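11S globulin subunit beta (PDB 2E9Q) serves as a seed storage protein of pumpkin, a nutrient reservoir that assembles into hexamers whose subunits carry disulfide-linked acidic and basic chains. Local coordinates at residues G46-W51 with N64-T69; H344-A349 with V376-Q381; T163-N168 with V320-E325. All coordinates share one frame; numbering follows the deposited sequence.

In the fold
The chain is a bicupin; each contact's centre lies about 11 Å from that of the chain. Contact 1 pairs strands of the N-terminal cupin, contact 2 strands of the C-terminal one, and contact 3 joins a loop of the first domain to the start of strand 323-329 in the second. Contacts 1 and 2, centres about 17 Å apart, meet where Arg-67 NH2 lies 2.6 Å from Tyr-348 OH, a probable hydrogen bond. Asn-64 OD1 and Thr-163 CG2, 3.1 Å apart, join contacts 1 and 3. Contacts 2 and 3 reach one sheet without touching. Contact 2 lies beside the magnesium site, Met-347 and Lys-387 side chains about 3 Å apart (nearest atoms); contact 1 lies away.

Contact 1 (G46-W51 with N64-T69); sequences GFTEVW and NMIRHT. Unlike the reference sequence in segment 46-51: Gly-46 (reference Ile).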
ATOM      1  N   GLY A  46      18.410  33.285   5.716  1.00 51.23           N
ATOM      2  CA  GLY A  46      18.648  32.054   6.447  1.00 40.54           C
ATOM      3  C   GLY A  46      19.313  31.039   5.551  1.00 44.26           C
ATOM      4  O   GLY A  46      19.905  31.405   4.538  1.00 49.43           O
ATOM      5  N   PHE A  47      19.213  29.766   5.907  1.00 41.96           N
ATOM      6  CA  PHE A  47      19.823  28.725   5.093  1.00 48.00           C
ATOM      7  C   PHE A  47      19.189  27.362   5.342  1.00 43.22           C
ATOM      8  O   PHE A  47      18.659  27.093   6.416  1.00 48.12           O
ATOM      9  CB  PHE A  47      21.344  28.677   5.349  1.00 39.54           C
ATOM     10  CG  PHE A  47      21.716  28.402   6.777  1.00 34.41           C
ATOM     11  CD1 PHE A  47      21.845  27.097   7.236  1.00 37.80           C
ATOM     12  CD2 PHE A  47      21.944  29.450   7.662  1.00 42.84           C
ATOM     13  CE1 PHE A  47      22.198  26.830   8.556  1.00 34.55           C
ATOM     14  CE2 PHE A  47      22.297  29.204   8.991  1.00 41.32           C
ATOM     15  CZ  PHE A  47      22.426  27.887   9.441  1.00 40.93           C
ATOM     16  N   THR A  48      19.266  26.508   4.332  1.00 43.82           N
ATOM     17  CA  THR A  48      18.687  25.176   4.377  1.00 41.08           C
ATOM     18  C   THR A  48      19.728  24.071   4.260  1.00 41.05           C
ATOM     19  O   THR A  48      20.549  24.065   3.340  1.00 40.48           O
ATOM     20  CB  THR A  48      17.689  25.009   3.228  1.00 45.27           C
ATOM     21  OG1 THR A  48      16.664  25.997   3.357  1.00 48.13           O
ATOM     22  CG2 THR A  48      17.089  23.599   3.223  1.00 44.35           C
ATOM     23  N   GLU A  49      19.670  23.129   5.191  1.00 34.88           N
ATOM     24  CA  GLU A  49      20.580  22.004   5.202  1.00 41.27           C
ATOM     25  C   GLU A  49      19.781  20.731   4.898  1.00 47.52           C
ATOM     26  O   GLU A  49      18.647  20.565   5.387  1.00 37.49           O
ATOM     27  CB  GLU A  49      21.254  21.907   6.567  1.00 40.18           C
ATOM     28  CG  GLU A  49      22.169  23.095   6.887  1.00 51.11           C
ATOM     29  CD  GLU A  49      22.752  23.010   8.282  1.00 52.77           C
ATOM     30  OE1 GLU A  49      22.044  23.355   9.254  1.00 53.09           O
ATOM     31  OE2 GLU A  49      23.914  22.577   8.410  1.00 57.69           O
ATOM     32  N   VAL A  50      20.367  19.844   4.091  1.00 40.36           N
ATOM     33  CA  VAL A  50      19.708  18.598   3.706  1.00 39.22           C
ATOM     34  C   VAL A  50      20.568  17.369   3.964  1.00 40.92           C
ATOM     35  O   VAL A  50      21.768  17.373   3.676  1.00 41.73           O
ATOM     36  CB  VAL A  50      19.328  18.625   2.217  1.00 39.97           C
ATOM     37  CG1 VAL A  50      18.540  17.387   1.861  1.00 41.17           C
ATOM     38  CG2 VAL A  50      18.514  19.878   1.912  1.00 46.81           C
ATOM     39  N   TRP A  51      19.962  16.323   4.519  1.00 38.31           N
ATOM     40  CA  TRP A  51      20.696  15.097   4.789  1.00 41.17           C
ATOM     41  C   TRP A  51      20.770  14.269   3.502  1.00 39.66           C
ATOM     42  O   TRP A  51      20.117  14.597   2.507  1.00 39.77           O
ATOM     43  CB  TRP A  51      20.041  14.297   5.919  1.00 38.68           C
ATOM     44  CG  TRP A  51      20.501  14.696   7.294  1.00 40.11           C
ATOM     45  CD1 TRP A  51      21.309  13.975   8.134  1.00 34.81           C
ATOM     46  CD2 TRP A  51      20.149  15.892   8.006  1.00 35.93           C
ATOM     47  NE1 TRP A  51      21.474  14.646   9.328  1.00 40.71           N
ATOM     48  CE2 TRP A  51      20.774  15.823   9.275  1.00 40.26           C
ATOM     49  CE3 TRP A  51      19.365  17.014   7.695  1.00 37.69           C
ATOM     50  CZ2 TRP A  51      20.636  16.840  10.239  1.00 48.04           C
ATOM     51  CZ3 TRP A  51      19.229  18.026   8.653  1.00 43.98           C
ATOM     52  CH2 TRP A  51      19.864  17.929   9.908  1.00 40.10           C
ATOM     53  N   ASN A  64      13.595  11.582   4.341  1.00 44.75           N
ATOM     54  CA  ASN A  64      14.428  12.721   4.000  1.00 42.31           C
ATOM     55  C   ASN A  64      14.411  13.593   5.246  1.00 49.09           C
ATOM     56  O   ASN A  64      13.425  13.600   5.994  1.00 48.76           O
ATOM     57  CB  ASN A  64      13.837  13.521   2.842  1.00 50.16           C
ATOM     58  CG  ASN A  64      13.641  12.696   1.592  1.00 60.58           C
ATOM     59  OD1 ASN A  64      12.769  11.822   1.533  1.00 65.43           O
ATOM     60  ND2 ASN A  64      14.450  12.971   0.577  1.00 53.17           N
ATOM     61  N   MET A  65      15.503  14.312   5.477  1.00 46.79           N
ATOM     62  CA  MET A  65      15.613  15.211   6.622  1.00 40.97           C
ATOM     63  C   MET A  65      16.153  16.549   6.129  1.00 45.06           C
ATOM     64  O   MET A  65      17.151  16.605   5.405  1.00 50.15           O
ATOM     65  CB  MET A  65      16.565  14.629   7.669  0.50 45.58           C
ATOM     66  CG  MET A  65      16.536  15.339   9.023  0.50 40.77           C
ATOM     67  SD  MET A  65      15.036  14.983   9.966  0.50 56.03           S
ATOM     68  CE  MET A  65      15.278  13.259  10.312  0.50 47.28           C
ATOM     69  N   ILE A  66      15.486  17.625   6.525  1.00 43.37           N
ATOM     70  CA  ILE A  66      15.870  18.968   6.133  1.00 33.31           C
ATOM     71  C   ILE A  66      15.828  19.854   7.371  1.00 41.16           C
ATOM     72  O   ILE A  66      14.957  19.689   8.231  1.00 40.02           O
ATOM     73  CB  ILE A  66      14.886  19.517   5.096  1.00 39.97           C
ATOM     74  CG1 ILE A  66      14.899  18.616   3.865  1.00 48.14           C
ATOM     75  CG2 ILE A  66      15.227  20.951   4.734  1.00 40.72           C
ATOM     76  CD1 ILE A  66      13.881  19.000   2.825  1.00 53.84           C
ATOM     77  N   ARG A  67      16.788  20.770   7.481  1.00 46.20           N
ATOM     78  CA  ARG A  67      16.821  21.690   8.611  1.00 39.11           C
ATOM     79  C   ARG A  67      16.867  23.105   8.064  1.00 49.91           C
ATOM     80  O   ARG A  67      17.747  23.464   7.273  1.00 44.57           O
ATOM     81  CB  ARG A  67      18.026  21.429   9.521  1.00 40.67           C
ATOM     82  CG  ARG A  67      18.154  22.430  10.691  1.00 41.13           C
ATOM     83  CD  ARG A  67      19.169  21.964  11.729  1.00 39.86           C
ATOM     84  NE  ARG A  67      20.476  21.720  11.120  1.00 44.51           N
ATOM     85  CZ  ARG A  67      21.457  21.020  11.682  1.00 45.03           C
ATOM     86  NH1 ARG A  67      22.604  20.862  11.034  1.00 53.77           N
ATOM     87  NH2 ARG A  67      21.301  20.473  12.882  1.00 48.29           N
ATOM     88  N   HIS A  68      15.890  23.903   8.471  1.00 45.43           N
ATOM     89  CA  HIS A  68      15.809  25.278   8.033  1.00 39.17           C
ATOM     90  C   HIS A  68      16.185  26.205   9.171  1.00 44.78           C
ATOM     91  O   HIS A  68      15.753  26.030  10.306  1.00 44.74           O
ATOM     92  CB  HIS A  68      14.393  25.604   7.572  1.00 49.23           C
ATOM     93  CG  HIS A  68      14.056  25.073   6.215  1.00 44.58           C
ATOM     94  ND1 HIS A  68      12.876  24.414   5.945  1.00 43.06           N
ATOM     95  CD2 HIS A  68      14.711  25.167   5.035  1.00 40.78           C
ATOM     96  CE1 HIS A  68      12.818  24.130   4.657  1.00 46.54           C
ATOM     97  NE2 HIS A  68      13.921  24.578   4.081  1.00 47.77           N
ATOM     98  N   THR A  69      17.000  27.197   8.858  1.00 47.33           N
ATOM     99  CA  THR A  69      17.410  28.167   9.851  1.00 44.87           C
ATOM    100  C   THR A  69      16.985  29.502   9.287  1.00 48.68           C
ATOM    101  O   THR A  69      17.581  30.010   8.337  1.00 50.30           O
ATOM    102  CB  THR A  69      18.923  28.127  10.076  1.00 47.51           C
ATOM    103  OG1 THR A  69      19.261  26.900  10.745  1.00 47.19           O
ATOM    104  CG2 THR A  69      19.361  29.301  10.929  1.00 48.53           C
TER
HETATM  105  O   HOH W   1      19.499  24.883   8.844  1.00 40.00           O
HETATM  106  O   HOH W   2      17.278  13.833   3.083  1.00 38.96           O
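Phe-47 to Val-50 pair with Thr-69 to Ile-66 as antiparallel strand neighbours in the sheet of the N-terminal cupin domain, strand 46-50 lying between strands 39-43 and 63-70. Phe-47/Thr-69 and Glu-49/Arg-67 are hydrogen-bonded pairs; the Glu-49 N to Arg-67 O bond is almost straight at 175°. Thr-48/His-68 and Val-50/Ile-66 are the non-hydrogen-bonded pairs, with their side chains on the opposite face. Past the last bridge, Trp-51 N still donates to Met-65 O, and a water spans Trp-51 O and Met-65 N.

On the Phe-47 face cross-strand partners lie side by side, pointing the same way. Thr-69 CB sits over the phenyl ring, 3.7 Å from its centroid, in a CH-pi contact; Phe-47 chi1 of 59° sets CG between its own N and carbonyl carbon and brings the ring under the threonine. Next in line, Arg-67 NE donates to Glu-49 OE1 at 2.9 Å in a salt bridge, approaching from above the carboxylate, 49° out of its plane. NH1 adds weak bonds to OE1 and OE2. The bend of Arg-67 at chi3 turns the guanidinium to meet Glu-49, and Trp-51 CH2 stands 3.9 Å above the middle of the guanidinium. In the modelled conformer, Met-65 CG lies over the six-membered ring of Trp-51, 3.8 Å from its centroid, with SD farther out above the same face.

Glu-49 OE2 also pairs with Arg-40, Arg-67 NH2 goes to Tyr-348, and Trp-51 NE1 bonds Gln-35 O. A water 3.0 Å from Glu-49 OE1 and 2.8 Å from Thr-69 OG1 adds to this polar cluster. A carboxylate between two arginines probably stays ionised although buried, its charge balanced by Arg-67 and Arg-40 where it meets the edge of the Phe-47 ring.

Contact 2 (H344-A349 with V376-Q381); sequences HSVMYA and VLMIPQ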
ATOM      1  N   HIS A 344       9.673   2.688  11.475  1.00 34.45           N
ATOM      2  CA  HIS A 344      11.068   3.069  11.536  1.00 38.35           C
ATOM      3  C   HIS A 344      11.070   4.240  12.495  1.00 42.63           C
ATOM      4  O   HIS A 344      10.032   4.882  12.711  1.00 41.00           O
ATOM      5  CB  HIS A 344      11.570   3.524  10.165  1.00 35.39           C
ATOM      6  CG  HIS A 344      11.459   2.474   9.110  1.00 39.37           C
ATOM      7  ND1 HIS A 344      12.205   1.314   9.135  1.00 43.64           N
ATOM      8  CD2 HIS A 344      10.679   2.399   8.006  1.00 38.17           C
ATOM      9  CE1 HIS A 344      11.887   0.570   8.090  1.00 40.75           C
ATOM     10  NE2 HIS A 344      10.964   1.205   7.390  1.00 36.77           N
ATOM     11  N   SER A 345      12.222   4.528  13.076  1.00 38.77           N
ATOM     12  CA  SER A 345      12.303   5.625  14.011  1.00 36.59           C
ATOM     13  C   SER A 345      13.490   6.486  13.615  1.00 45.29           C
ATOM     14  O   SER A 345      14.645   6.073  13.755  1.00 43.76           O
ATOM     15  CB  SER A 345      12.452   5.068  15.431  1.00 38.90           C
ATOM     16  OG  SER A 345      12.484   6.108  16.395  1.00 53.36           O
ATOM     17  N   VAL A 346      13.202   7.678  13.109  1.00 40.23           N
ATOM     18  CA  VAL A 346      14.246   8.590  12.668  1.00 38.89           C
ATOM     19  C   VAL A 346      14.546   9.649  13.731  1.00 46.03           C
ATOM     20  O   VAL A 346      13.852  10.664  13.849  1.00 41.69           O
ATOM     21  CB  VAL A 346      13.833   9.240  11.333  1.00 37.30           C
ATOM     22  CG1 VAL A 346      14.985  10.002  10.728  1.00 36.66           C
ATOM     23  CG2 VAL A 346      13.353   8.159  10.372  1.00 38.25           C
ATOM     24  N   MET A 347      15.603   9.396  14.498  1.00 48.48           N
ATOM     25  CA  MET A 347      16.013  10.281  15.585  1.00 46.11           C
ATOM     26  C   MET A 347      16.954  11.434  15.259  1.00 43.86           C
ATOM     27  O   MET A 347      18.051  11.229  14.747  1.00 45.38           O
ATOM     28  CB  MET A 347      16.642   9.457  16.707  1.00 45.95           C
ATOM     29  CG  MET A 347      17.236  10.306  17.806  1.00 51.57           C
ATOM     30  SD  MET A 347      17.918   9.342  19.145  1.00 56.36           S
ATOM     31  CE  MET A 347      16.504   8.689  19.792  1.00 67.66           C
ATOM     32  N   TYR A 348      16.514  12.647  15.562  1.00 34.85           N
ATOM     33  CA  TYR A 348      17.324  13.844  15.376  1.00 41.77           C
ATOM     34  C   TYR A 348      17.660  14.355  16.787  1.00 48.18           C
ATOM     35  O   TYR A 348      16.759  14.664  17.574  1.00 44.65           O
ATOM     36  CB  TYR A 348      16.557  14.928  14.627  1.00 37.04           C
ATOM     37  CG  TYR A 348      17.303  16.234  14.578  1.00 47.82           C
ATOM     38  CD1 TYR A 348      18.241  16.488  13.580  1.00 42.16           C
ATOM     39  CD2 TYR A 348      17.115  17.202  15.571  1.00 40.80           C
ATOM     40  CE1 TYR A 348      18.982  17.677  13.571  1.00 45.75           C
ATOM     41  CE2 TYR A 348      17.844  18.387  15.569  1.00 36.91           C
ATOM     42  CZ  TYR A 348      18.775  18.622  14.573  1.00 49.83           C
ATOM     43  OH  TYR A 348      19.490  19.804  14.571  1.00 40.60           O
ATOM     44  N   ALA A 349      18.948  14.446  17.102  1.00 42.59           N
ATOM     45  CA  ALA A 349      19.376  14.906  18.418  1.00 45.47           C
ATOM     46  C   ALA A 349      19.275  16.429  18.526  1.00 44.88           C
ATOM     47  O   ALA A 349      19.903  17.151  17.755  1.00 47.18           O
ATOM     48  CB  ALA A 349      20.804  14.447  18.684  1.00 45.73           C
ATOM     49  N   VAL A 376      21.471  12.737  12.993  1.00 49.28           N
ATOM     50  CA  VAL A 376      20.333  11.853  12.766  1.00 41.91           C
ATOM     51  C   VAL A 376      20.712  10.368  12.706  1.00 40.53           C
ATOM     52  O   VAL A 376      21.620   9.980  11.976  1.00 41.65           O
ATOM     53  CB  VAL A 376      19.635  12.201  11.433  1.00 48.52           C
ATOM     54  CG1 VAL A 376      18.480  11.218  11.170  1.00 41.44           C
ATOM     55  CG2 VAL A 376      19.143  13.652  11.467  1.00 44.86           C
ATOM     56  N   LEU A 377      20.015   9.546  13.483  1.00 42.20           N
ATOM     57  CA  LEU A 377      20.229   8.107  13.477  1.00 37.22           C
ATOM     58  C   LEU A 377      18.882   7.475  13.121  1.00 39.35           C
ATOM     59  O   LEU A 377      17.894   7.680  13.817  1.00 46.16           O
ATOM     60  CB  LEU A 377      20.697   7.591  14.840  1.00 31.76           C
ATOM     61  CG  LEU A 377      20.832   6.054  14.892  1.00 41.28           C
ATOM     62  CD1 LEU A 377      21.936   5.575  13.946  1.00 41.36           C
ATOM     63  CD2 LEU A 377      21.135   5.614  16.306  1.00 34.96           C
ATOM     64  N   MET A 378      18.858   6.727  12.021  1.00 40.32           N
ATOM     65  CA  MET A 378      17.656   6.060  11.528  1.00 34.60           C
ATOM     66  C   MET A 378      17.652   4.673  12.132  1.00 42.62           C
ATOM     67  O   MET A 378      18.550   3.882  11.852  1.00 50.03           O
ATOM     68  CB  MET A 378      17.739   5.963   9.997  1.00 46.37           C
ATOM     69  CG  MET A 378      16.424   5.965   9.217  1.00 58.96           C
ATOM     70  SD  MET A 378      15.348   4.526   9.415  1.00 58.61           S
ATOM     71  CE  MET A 378      16.060   3.408   8.235  1.00 52.78           C
ATOM     72  N   ILE A 379      16.675   4.384  12.990  1.00 43.53           N
ATOM     73  CA  ILE A 379      16.559   3.067  13.609  1.00 31.95           C
ATOM     74  C   ILE A 379      15.472   2.279  12.879  1.00 44.61           C
ATOM     75  O   ILE A 379      14.284   2.604  12.976  1.00 40.77           O
ATOM     76  CB  ILE A 379      16.148   3.160  15.081  1.00 44.88           C
ATOM     77  CG1 ILE A 379      17.056   4.140  15.831  1.00 48.36           C
ATOM     78  CG2 ILE A 379      16.153   1.771  15.702  1.00 33.83           C
ATOM     79  CD1 ILE A 379      18.410   3.593  16.167  1.00 57.77           C
ATOM     80  N   PRO A 380      15.860   1.223  12.143  1.00 46.05           N
ATOM     81  CA  PRO A 380      14.881   0.413  11.408  1.00 39.17           C
ATOM     82  C   PRO A 380      13.868  -0.333  12.287  1.00 43.34           C
ATOM     83  O   PRO A 380      14.153  -0.715  13.427  1.00 37.85           O
ATOM     84  CB  PRO A 380      15.754  -0.563  10.614  1.00 34.82           C
ATOM     85  CG  PRO A 380      17.056   0.170  10.460  1.00 40.34           C
ATOM     86  CD  PRO A 380      17.238   0.812  11.809  1.00 44.63           C
ATOM     87  N   GLN A 381      12.685  -0.533  11.718  1.00 39.59           N
ATOM     88  CA  GLN A 381      11.608  -1.257  12.353  1.00 39.47           C
ATOM     89  C   GLN A 381      12.142  -2.600  12.868  1.00 43.81           C
ATOM     90  O   GLN A 381      12.871  -3.311  12.155  1.00 32.80           O
ATOM     91  CB  GLN A 381      10.496  -1.499  11.322  1.00 42.72           C
ATOM     92  CG  GLN A 381       9.311  -2.323  11.829  1.00 47.77           C
ATOM     93  CD  GLN A 381       8.416  -2.831  10.700  1.00 52.89           C
ATOM     94  OE1 GLN A 381       7.387  -3.451  10.950  1.00 46.21           O
ATOM     95  NE2 GLN A 381       8.817  -2.575   9.454  1.00 48.98           N
TER
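Ile-379 N donates to Ser-345 O at 2.7 Å, nearly straight at 169°, the shortest polar bond between two antiparallel strands of the C-terminal cupin barrel. Strand 376-379 is the outermost of its sheet within this chain and is held along strand 345-350 by two hydrogen-bonded pairs, Ser-345/Ile-379 and Met-347/Leu-377. Each pair makes both backbone bonds. The serine hydroxyl turns away to Lys-400, and the side chain of Met-347 comes within about 3 Å (nearest atoms) of that of Lys-387, a residue assigned to a magnesium site.

The non-hydrogen-bonded pairs put Val-346, Met-378, Tyr-348 and Val-376 on the other face. Val-376 works with both branches: CG1 meets Val-346 CG1 at 3.7 Å, while CG2, beside its own backbone N, reaches the edge of the Tyr-348 ring at CD1, 3.6 Å away and in the ring plane. Val-346 likewise divides its methyls, CG2 touching Met-378 CG at 3.9 Å. Met-65 and Phe-58 of the N-terminal domain close over this apolar patch.

Beyond the last bridge the pairing passes to a side chain. His-344 chi1 of -60° swings the imidazole beside its own N, and ND1 accepts from Gln-381 N at 3.2 Å. The N-H comes in 36° out of the ring plane, while Pro-380 CA lies at the ring edge. NE2 bonds Gln-169 O of the second subunit, which lets one ring link the end of the strand pair to the trimer neighbour. With an alanine here, Gln-381 N and that neighbouring carbonyl would probably both lose their partner and a gap would open beside Pro-380. The sulfur of Met-378 stands obliquely to the same ring, with SD 4.0 Å from His-344 CB.

Contact 3 (T163-N168 with V320-E325); sequences TRNVAN and VRLSAE
Val-320 closes helix 317-320 and offers its carbonyl to Asn-165, whose ND2 donates to Val-320 O at 2.6 Å. The bond runs nearly along the C=O axis and lies close to the amide plane. It is the one hydrogen bond joining the two segments, and it ties a loop of the N-terminal cupin domain to the C-terminal one. Asn-165 is set for it by CG anti to its backbone N (chi1 -174°), while the other end of the amide serves its own loop: OD1 accepts from Ala-167 N at 2.8 Å, an Asx turn. Bonds at both ends thus fix the rotation of the amide; separately, backbone Asn-168 N donates to Asn-165 O and closes a type I turn.

Arg-321 follows, leaving the helix with a positive phi of 63° that sends the chain off in a new direction. Its side chain, extended from CG to NE, crosses Val-166 at the solvent-exposed margin. The CG1 branch of the valine sits 3.0 Å from Arg-321 NE, an unusually close approach, perhaps partly a matter of the model at this exposed edge, and 3.8 Å from CD.

Leu-322 brings one methyl up beside the NH2 end of the amide, CD2 lying 4.1 Å from Asn-165 ND2. From Ser-323 the chain becomes strand 323-329 and draws away from the loop; two residues on, Glu-325 makes a salt bridge with Arg-447.

The loop follows strand 155-162 and is braced by Asn-168 ND2, which bonds Thr-163 O at 2.9 Å. Leu-322 packs on Phe-160 of that strand and Val-320 on Val-138 of strand 135-139, so the helix end rests against the N-terminal sheet while strand 323-329 runs between strands 304-309 and 393-400 of its own domain.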
ATOM      1  N   THR A 163       8.881   9.737   1.793  1.00 42.72           N
ATOM      2  CA  THR A 163       8.564   9.481   0.390  1.00 36.43           C
ATOM      3  C   THR A 163       7.896   8.142   0.152  1.00 44.42           C
ATOM      4  O   THR A 163       7.267   7.939  -0.876  1.00 53.42           O
ATOM      5  CB  THR A 163       9.825   9.550  -0.478  1.00 48.11           C
ATOM      6  OG1 THR A 163      10.752   8.543  -0.052  1.00 59.57           O
ATOM      7  CG2 THR A 163      10.488  10.914  -0.345  1.00 46.97           C
ATOM      8  N   ARG A 164       8.045   7.211   1.080  1.00 46.80           N
ATOM      9  CA  ARG A 164       7.390   5.923   0.910  1.00 55.68           C
ATOM     10  C   ARG A 164       6.062   6.031   1.641  1.00 56.66           C
ATOM     11  O   ARG A 164       5.690   5.172   2.439  1.00 64.90           O
ATOM     12  CB  ARG A 164       8.232   4.787   1.496  1.00 49.59           C
ATOM     13  CG  ARG A 164       9.412   4.389   0.625  1.00 71.72           C
ATOM     14  CD  ARG A 164      10.054   3.107   1.143  1.00 70.14           C
ATOM     15  NE  ARG A 164      11.307   2.824   0.460  1.00 77.78           N
ATOM     16  CZ  ARG A 164      11.404   2.490  -0.822  1.00 82.60           C
ATOM     17  NH1 ARG A 164      12.596   2.256  -1.354  1.00 81.56           N
ATOM     18  NH2 ARG A 164      10.313   2.374  -1.568  1.00 68.76           N
ATOM     19  N   ASN A 165       5.362   7.123   1.381  1.00 57.63           N
ATOM     20  CA  ASN A 165       4.085   7.353   2.017  1.00 50.43           C
ATOM     21  C   ASN A 165       2.988   7.113   0.993  1.00 47.98           C
ATOM     22  O   ASN A 165       3.124   7.484  -0.176  1.00 41.39           O
ATOM     23  CB  ASN A 165       4.014   8.786   2.548  1.00 50.52           C
ATOM     24  CG  ASN A 165       2.756   9.047   3.363  1.00 50.88           C
ATOM     25  OD1 ASN A 165       1.669   9.239   2.816  1.00 49.30           O
ATOM     26  ND2 ASN A 165       2.902   9.043   4.680  1.00 53.49           N
ATOM     27  N   VAL A 166       1.907   6.484   1.442  1.00 46.41           N
ATOM     28  CA  VAL A 166       0.776   6.198   0.571  1.00 52.81           C
ATOM     29  C   VAL A 166       0.377   7.427  -0.271  1.00 50.40           C
ATOM     30  O   VAL A 166      -0.001   7.296  -1.440  1.00 48.17           O
ATOM     31  CB  VAL A 166      -0.439   5.708   1.404  1.00 49.04           C
ATOM     32  CG1 VAL A 166      -0.904   6.811   2.347  1.00 57.70           C
ATOM     33  CG2 VAL A 166      -1.567   5.272   0.481  1.00 56.51           C
ATOM     34  N   ALA A 167       0.491   8.619   0.317  1.00 51.07           N
ATOM     35  CA  ALA A 167       0.125   9.861  -0.367  1.00 48.35           C
ATOM     36  C   ALA A 167       0.991  10.201  -1.583  1.00 54.59           C
ATOM     37  O   ALA A 167       0.562  10.944  -2.463  1.00 49.42           O
ATOM     38  CB  ALA A 167       0.144  11.029   0.624  1.00 50.94           C
ATOM     39  N   ASN A 168       2.204   9.666  -1.644  1.00 51.57           N
ATOM     40  CA  ASN A 168       3.083   9.948  -2.786  1.00 52.25           C
ATOM     41  C   ASN A 168       2.961   8.848  -3.833  1.00 40.37           C
ATOM     42  O   ASN A 168       3.324   7.706  -3.583  1.00 50.40           O
ATOM     43  CB  ASN A 168       4.530  10.092  -2.302  1.00 45.60           C
ATOM     44  CG  ASN A 168       5.539  10.117  -3.435  1.00 50.07           C
ATOM     45  OD1 ASN A 168       5.248  10.557  -4.545  1.00 42.56           O
ATOM     46  ND2 ASN A 168       6.749   9.655  -3.143  1.00 43.26           N
ATOM     47  N   VAL A 320      -1.792  11.416   7.555  1.00 40.46           N
ATOM     48  CA  VAL A 320      -0.442  11.443   6.990  1.00 42.87           C
ATOM     49  C   VAL A 320       0.302  10.140   7.279  1.00 47.02           C
ATOM     50  O   VAL A 320       1.273   9.806   6.601  1.00 38.17           O
ATOM     51  CB  VAL A 320       0.404  12.645   7.508  1.00 39.61           C
ATOM     52  CG1 VAL A 320      -0.178  13.931   6.987  1.00 50.72           C
ATOM     53  CG2 VAL A 320       0.448  12.663   9.006  1.00 37.26           C
ATOM     54  N   ARG A 321      -0.183   9.395   8.272  1.00 47.64           N
ATOM     55  CA  ARG A 321       0.430   8.126   8.663  1.00 49.20           C
ATOM     56  C   ARG A 321       1.849   8.319   9.187  1.00 45.71           C
ATOM     57  O   ARG A 321       2.769   7.584   8.832  1.00 46.77           O
ATOM     58  CB  ARG A 321       0.441   7.141   7.484  1.00 58.43           C
ATOM     59  CG  ARG A 321      -0.902   7.003   6.796  1.00 69.32           C
ATOM     60  CD  ARG A 321      -0.978   5.735   5.966  1.00 80.33           C
ATOM     61  NE  ARG A 321      -2.042   5.789   4.963  1.00 88.13           N
ATOM     62  CZ  ARG A 321      -3.293   6.166   5.211  1.00 87.47           C
ATOM     63  NH1 ARG A 321      -3.654   6.529   6.434  1.00 90.31           N
ATOM     64  NH2 ARG A 321      -4.188   6.176   4.232  1.00 88.15           N
ATOM     65  N   LEU A 322       2.012   9.319  10.040  1.00 43.40           N
ATOM     66  CA  LEU A 322       3.297   9.621  10.646  1.00 48.38           C
ATOM     67  C   LEU A 322       3.017  10.014  12.093  1.00 47.52           C
ATOM     68  O   LEU A 322       1.884  10.346  12.440  1.00 47.59           O
ATOM     69  CB  LEU A 322       3.970  10.799   9.926  1.00 35.73           C
ATOM     70  CG  LEU A 322       4.233  10.725   8.418  1.00 38.10           C
ATOM     71  CD1 LEU A 322       4.812  12.055   7.965  1.00 39.54           C
ATOM     72  CD2 LEU A 322       5.194   9.593   8.083  1.00 32.89           C
ATOM     73  N   SER A 323       4.048   9.959  12.931  1.00 43.16           N
ATOM     74  CA  SER A 323       3.934  10.348  14.330  1.00 36.91           C
ATOM     75  C   SER A 323       5.332  10.677  14.852  1.00 44.14           C
ATOM     76  O   SER A 323       6.314  10.517  14.123  1.00 36.24           O
ATOM     77  CB  SER A 323       3.245   9.251  15.167  1.00 35.75           C
ATOM     78  OG  SER A 323       3.857   7.980  15.057  1.00 41.59           O
ATOM     79  N   ALA A 324       5.418  11.177  16.085  1.00 39.44           N
ATOM     80  CA  ALA A 324       6.700  11.557  16.665  1.00 39.39           C
ATOM     81  C   ALA A 324       6.747  11.418  18.174  1.00 45.64           C
ATOM     82  O   ALA A 324       5.713  11.432  18.854  1.00 42.26           O
ATOM     83  CB  ALA A 324       7.039  12.988  16.283  1.00 30.66           C
ATOM     84  N   GLU A 325       7.967  11.298  18.683  1.00 39.44           N
ATOM     85  CA  GLU A 325       8.236  11.175  20.108  1.00 35.91           C
ATOM     86  C   GLU A 325       9.375  12.151  20.393  1.00 51.45           C
ATOM     87  O   GLU A 325      10.367  12.188  19.651  1.00 48.01           O
ATOM     88  CB  GLU A 325       8.691   9.754  20.466  1.00 41.18           C
ATOM     89  CG  GLU A 325       7.606   8.675  20.439  1.00 53.71           C
ATOM     90  CD  GLU A 325       8.135   7.308  20.864  1.00 56.85           C
ATOM     91  OE1 GLU A 325       7.332   6.419  21.220  1.00 64.94           O
ATOM     92  OE2 GLU A 325       9.368   7.118  20.836  1.00 70.19           O
TER